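Long-range contacts in hypothetical aspartyl-tRNA synthetase (Sulfolobus tokodaii, PDB 1WYD), which catalyses the ATP-dependent attachment of aspartate to tRNA(Asp) and, with relaxed tRNA specificity, to tRNA(Asn), passing through an aspartyl-adenylate intermediate: residues Y330-S335 / T358-R363; V365-L370 / F382-F387. All coordinates share one frame; numbering follows the deposited sequence.

Both contacts lie in the class II catalytic domain and follow one another along the chain. Their centres are about 10 Å apart. Contact 1 ties loop 330-335 to the chain that leaves strand 351-358, and it holds Arg359, a predicted aspartate-binding residue. Residues 358-363 then lead into the first helix of contact 2. The two contacts touch directly: the ring of Phe387 lies against the backbone of residues 360 and 361, with Phe387 CD2 3.5 Å from His361 O. Contact 2 lies next to the predicted aspartate pocket. The nearest side-chain atoms of Phe387 and Arg359 are about 6 Å apart. Both contacts also reach the second subunit of the homodimer.

Contact 1 of 2, residues Y330-S335 / T358-R363; sequences YTKSKS and TRNHKR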
# COMPACT_ATOMS: atom_id res chain seq x y z
N TYR B 330 4.94 -17.42 -18.43
CA TYR B 330 3.74 -17.62 -17.62
C TYR B 330 2.48 -17.13 -18.36
O TYR B 330 1.37 -17.27 -17.84
CB TYR B 330 3.86 -17.01 -16.18
CG TYR B 330 4.33 -15.56 -16.12
CD1 TYR B 330 3.48 -14.53 -16.44
CD2 TYR B 330 5.62 -15.24 -15.71
CE1 TYR B 330 3.89 -13.21 -16.39
CE2 TYR B 330 6.05 -13.91 -15.65
CZ TYR B 330 5.17 -12.90 -16.00
OH TYR B 330 5.56 -11.59 -15.96
N THR B 331 2.66 -16.58 -19.56
CA THR B 331 1.57 -16.02 -20.38
C THR B 331 0.95 -17.07 -21.33
O THR B 331 1.64 -17.71 -22.08
CB THR B 331 2.10 -14.73 -21.09
OG1 THR B 331 1.68 -13.57 -20.35
CG2 THR B 331 1.47 -14.49 -22.45
N LYS B 332 -0.37 -17.25 -21.26
CA LYS B 332 -1.08 -18.22 -22.12
C LYS B 332 -0.97 -17.83 -23.59
O LYS B 332 -1.06 -16.65 -23.93
CB LYS B 332 -2.54 -18.35 -21.70
CG LYS B 332 -3.35 -19.34 -22.53
CD LYS B 332 -4.38 -20.10 -21.69
CE LYS B 332 -5.48 -20.70 -22.61
NZ LYS B 332 -6.79 -20.82 -21.91
N SER B 333 -0.71 -18.81 -24.46
CA SER B 333 -0.62 -18.57 -25.90
C SER B 333 -2.02 -18.64 -26.47
O SER B 333 -2.93 -19.12 -25.82
CB SER B 333 0.24 -19.65 -26.55
OG SER B 333 1.58 -19.58 -26.10
N LYS B 334 -2.20 -18.14 -27.69
CA LYS B 334 -3.53 -18.22 -28.31
C LYS B 334 -3.72 -19.64 -28.84
O LYS B 334 -2.77 -20.25 -29.34
CB LYS B 334 -3.71 -17.16 -29.40
CG LYS B 334 -3.78 -15.74 -28.87
CD LYS B 334 -4.37 -14.77 -29.87
CE LYS B 334 -5.82 -14.42 -29.49
NZ LYS B 334 -6.52 -13.69 -30.57
N SER B 335 -4.93 -20.16 -28.66
CA SER B 335 -5.31 -21.52 -29.06
C SER B 335 -5.36 -21.65 -30.58
O SER B 335 -4.82 -22.61 -31.14
CB SER B 335 -6.67 -21.89 -28.43
N THR B 358 -3.49 -13.41 -19.89
CA THR B 358 -4.07 -14.63 -19.38
C THR B 358 -2.86 -15.47 -19.08
O THR B 358 -1.91 -15.49 -19.86
CB THR B 358 -4.89 -15.31 -20.47
OG1 THR B 358 -5.83 -14.38 -21.02
CG2 THR B 358 -5.76 -16.41 -19.85
N ARG B 359 -2.89 -16.20 -17.98
CA ARG B 359 -1.70 -16.94 -17.58
C ARG B 359 -1.87 -18.41 -17.92
O ARG B 359 -2.97 -18.88 -18.17
CB ARG B 359 -1.44 -16.78 -16.09
CG ARG B 359 -1.83 -15.41 -15.54
CD ARG B 359 -1.04 -14.23 -16.10
NE ARG B 359 -1.08 -13.12 -15.15
CZ ARG B 359 -0.58 -11.91 -15.37
NH1 ARG B 359 0.00 -11.62 -16.52
NH2 ARG B 359 -0.67 -10.98 -14.42
N ASN B 360 -0.76 -19.14 -17.92
CA ASN B 360 -0.83 -20.59 -17.92
C ASN B 360 -1.25 -21.13 -16.55
O ASN B 360 -1.16 -20.41 -15.58
CB ASN B 360 0.50 -21.17 -18.39
CG ASN B 360 0.81 -20.83 -19.83
OD1 ASN B 360 1.97 -20.55 -20.19
ND2 ASN B 360 -0.23 -20.83 -20.69
N HIS B 361 -1.75 -22.36 -16.50
CA HIS B 361 -2.17 -22.97 -15.23
C HIS B 361 -1.90 -24.46 -15.15
O HIS B 361 -2.17 -25.09 -14.13
CB HIS B 361 -3.65 -22.67 -14.89
CG HIS B 361 -4.65 -23.34 -15.79
ND1 HIS B 361 -5.07 -24.64 -15.60
CD2 HIS B 361 -5.33 -22.88 -16.88
CE1 HIS B 361 -5.94 -24.96 -16.54
NE2 HIS B 361 -6.11 -23.92 -17.33
N LYS B 362 -1.34 -25.03 -16.22
CA LYS B 362 -0.86 -26.40 -16.18
C LYS B 362 0.67 -26.40 -16.14
O LYS B 362 1.32 -25.61 -16.83
CB LYS B 362 -1.36 -27.21 -17.39
CG LYS B 362 -2.87 -27.51 -17.44
CD LYS B 362 -3.41 -27.47 -18.89
CE LYS B 362 -4.94 -27.72 -19.02
NZ LYS B 362 -5.55 -28.48 -17.88
N ARG B 363 1.23 -27.27 -15.31
CA ARG B 363 2.67 -27.45 -15.19
C ARG B 363 3.35 -27.75 -16.55
O ARG B 363 4.39 -27.16 -16.88
CB ARG B 363 2.96 -28.54 -14.13
CG ARG B 363 4.14 -29.49 -14.41
CD ARG B 363 4.63 -30.23 -13.15
NE ARG B 363 6.02 -29.90 -12.89
CZ ARG B 363 6.53 -29.56 -11.71
NH1 ARG B 363 5.78 -29.51 -10.62
NH2 ARG B 363 7.81 -29.27 -11.64
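Thr331 and Arg359 form a single antiparallel beta bridge, as a non-hydrogen-bonded pair with their CA atoms 4.4 Å apart. A backbone bond closes the bridge at each end. Asn360 N donates to Tyr330 O at 2.8 Å, and Lys332 N donates to Thr358 O at 2.7 Å. Beyond these bonds the chains separate, and no further bridge forms. Tyr330 O also receives a CA-H...O contact from Arg359 CA at 3.1 Å.

Three side-chain meetings add to this. Lys332 CB packs on the Thr358 side chain, 4.0 Å from its CB. A chi1 of -180° puts Lys332 CG beside its own carbonyl carbon, and after a bend at chi2 the end of the lysine leads away from the bridge. The Asn360 side chain runs obliquely to that of Lys332, and its CG comes within 4.0 Å of Lys332 CA. On the Tyr330 side, Arg359 NH1 approaches the edge of the tyrosine ring, near its plane, 4.2 Å from Tyr330 CE1.

The polar ends of Tyr330 and Arg359 are fixed by other parts of the chain. Tyr330 OH is hydrogen-bonded to Glu167, itself a predicted aspartate-binding residue, and Arg359 NH2 makes a salt bridge to Glu229. Ser357 OG bonds to both Arg359 NH1 and Thr331 OG1, so it joins the two segments through a third residue. The bridge thus sets a tyrosine and an arginine beside each other at the end of strand 351-358, which belongs to the antiparallel part of the class II synthetase sheet, where the aspartate pocket is predicted.

Contact 2 of 2, residues V365-L370 / F382-F387; sequences VLEEAL and FFLKWF
Glu367 OE1 is held in a salt bridge by Arg363 NE, one turn earlier on the same helix, and also touches Leu384 CD1 at 3.7 Å. Glu367 CG lies 3.8 Å from the same methyl. The glutamate chain, extended beyond CG, crosses Leu384 at about a right angle and borders an otherwise apolar contact.

Leu366 is at the middle of that contact. Its CD1 methyl sits over one face of the Phe387 ring, 3.6 Å from the centroid and only 6° off the ring normal. This is a well-centred CH-pi contact. Its other methyl, CD2, meets Phe383 CE2 obliquely at 4.2 Å. Leu384 comes in from the opposite helix, and its CD2 touches Leu366 CB at 3.7 Å. With CG anti to its carbonyl carbon (chi1 -62°), Leu384 points its methyls at the first helix, and CD2 also meets Leu370 CD1 tip to tip at 4.1 Å.

Phe329 touches Leu366 and Leu370 and packs edge-to-face with Phe383, extending the apolar cluster. No hydrogen bond links the two segments, so side-chain packing joins them. The arrangement is an antiparallel helical hairpin: helix 363-371 packs on helix 381-384 and the 3-10 segment at residues 385-387. In this class II catalytic domain the hairpin connects, along the chain, strands 351-358 and 394-400, which are antiparallel neighbours in the main sheet.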
# COMPACT_ATOMS: atom_id res chain seq x y z
N VAL B 365 2.31 -27.07 -19.80
CA VAL B 365 2.40 -25.92 -20.71
C VAL B 365 3.41 -24.89 -20.18
O VAL B 365 4.18 -24.32 -20.96
CB VAL B 365 1.00 -25.30 -21.07
CG1 VAL B 365 0.17 -25.13 -19.86
CG2 VAL B 365 1.15 -23.96 -21.75
N LEU B 366 3.43 -24.67 -18.87
CA LEU B 366 4.47 -23.82 -18.28
C LEU B 366 5.86 -24.36 -18.60
O LEU B 366 6.75 -23.62 -18.99
CB LEU B 366 4.30 -23.70 -16.77
CG LEU B 366 3.32 -22.66 -16.24
CD1 LEU B 366 3.03 -22.94 -14.78
CD2 LEU B 366 3.84 -21.24 -16.40
N GLU B 367 6.04 -25.67 -18.46
CA GLU B 367 7.36 -26.27 -18.63
C GLU B 367 7.82 -26.24 -20.08
O GLU B 367 9.01 -26.04 -20.34
CB GLU B 367 7.37 -27.70 -18.12
CG GLU B 367 8.10 -27.85 -16.80
CD GLU B 367 7.82 -29.17 -16.13
OE1 GLU B 367 8.15 -29.31 -14.94
OE2 GLU B 367 7.27 -30.08 -16.80
N GLU B 368 6.87 -26.41 -20.99
CA GLU B 368 7.13 -26.28 -22.42
C GLU B 368 7.56 -24.84 -22.73
O GLU B 368 8.59 -24.62 -23.38
CB GLU B 368 5.90 -26.74 -23.23
CG GLU B 368 6.11 -26.87 -24.73
CD GLU B 368 7.41 -27.58 -25.12
OE1 GLU B 368 7.52 -28.82 -24.90
OE2 GLU B 368 8.33 -26.90 -25.64
N ALA B 369 6.81 -23.87 -22.22
CA ALA B 369 7.10 -22.46 -22.49
C ALA B 369 8.53 -22.09 -22.08
O ALA B 369 9.25 -21.45 -22.83
CB ALA B 369 6.11 -21.58 -21.79
N LEU B 370 8.92 -22.53 -20.89
CA LEU B 370 10.30 -22.39 -20.43
C LEU B 370 11.33 -22.99 -21.39
O LEU B 370 12.39 -22.41 -21.63
CB LEU B 370 10.46 -22.98 -19.03
CG LEU B 370 9.85 -22.19 -17.88
CD1 LEU B 370 9.71 -23.10 -16.68
CD2 LEU B 370 10.73 -20.96 -17.55
N PHE B 382 10.62 -23.63 -8.07
CA PHE B 382 9.97 -22.72 -7.12
C PHE B 382 8.68 -22.07 -7.66
O PHE B 382 7.81 -21.65 -6.88
CB PHE B 382 10.96 -21.64 -6.68
CG PHE B 382 11.17 -20.55 -7.69
CD1 PHE B 382 12.02 -20.75 -8.79
CD2 PHE B 382 10.52 -19.33 -7.57
CE1 PHE B 382 12.23 -19.76 -9.74
CE2 PHE B 382 10.72 -18.31 -8.51
CZ PHE B 382 11.58 -18.53 -9.60
N PHE B 383 8.55 -22.02 -8.99
CA PHE B 383 7.37 -21.48 -9.64
C PHE B 383 6.44 -22.60 -10.12
O PHE B 383 5.22 -22.53 -9.96
CB PHE B 383 7.80 -20.59 -10.81
CG PHE B 383 6.71 -19.72 -11.41
CD1 PHE B 383 6.80 -18.32 -11.34
CD2 PHE B 383 5.65 -20.29 -12.11
CE1 PHE B 383 5.83 -17.49 -11.91
CE2 PHE B 383 4.67 -19.48 -12.69
CZ PHE B 383 4.76 -18.07 -12.59
N LEU B 384 7.02 -23.63 -10.72
CA LEU B 384 6.27 -24.77 -11.25
C LEU B 384 5.48 -25.59 -10.24
O LEU B 384 4.33 -25.97 -10.52
CB LEU B 384 7.22 -25.69 -12.00
CG LEU B 384 7.90 -25.05 -13.21
CD1 LEU B 384 9.03 -25.99 -13.66
CD2 LEU B 384 6.88 -24.83 -14.33
N LYS B 385 6.08 -25.82 -9.07
CA LYS B 385 5.54 -26.77 -8.08
C LYS B 385 4.10 -26.50 -7.67
O LYS B 385 3.34 -27.45 -7.45
CB LYS B 385 6.39 -26.77 -6.79
CG LYS B 385 6.30 -25.47 -6.01
CD LYS B 385 6.42 -25.72 -4.51
CE LYS B 385 7.83 -25.42 -4.03
NZ LYS B 385 7.83 -25.48 -2.55
N TRP B 386 3.75 -25.22 -7.53
CA TRP B 386 2.45 -24.83 -7.01
C TRP B 386 1.32 -25.29 -7.92
O TRP B 386 0.23 -25.56 -7.44
CB TRP B 386 2.38 -23.32 -6.82
CG TRP B 386 3.52 -22.78 -6.05
CD1 TRP B 386 4.57 -22.04 -6.53
CD2 TRP B 386 3.73 -22.94 -4.64
NE1 TRP B 386 5.43 -21.74 -5.50
CE2 TRP B 386 4.94 -22.27 -4.32
CE3 TRP B 386 3.03 -23.57 -3.60
CZ2 TRP B 386 5.46 -22.23 -3.04
CZ3 TRP B 386 3.55 -23.53 -2.30
CH2 TRP B 386 4.75 -22.86 -2.04
N PHE B 387 1.63 -25.43 -9.21
CA PHE B 387 0.66 -25.85 -10.24
C PHE B 387 0.36 -27.35 -10.29
O PHE B 387 -0.45 -27.80 -11.10
CB PHE B 387 1.11 -25.34 -11.63
CG PHE B 387 1.15 -23.85 -11.73
CD1 PHE B 387 2.19 -23.13 -11.15
CD2 PHE B 387 0.12 -23.15 -12.34
CE1 PHE B 387 2.21 -21.77 -11.19
CE2 PHE B 387 0.16 -21.77 -12.40
CZ PHE B 387 1.21 -21.09 -11.80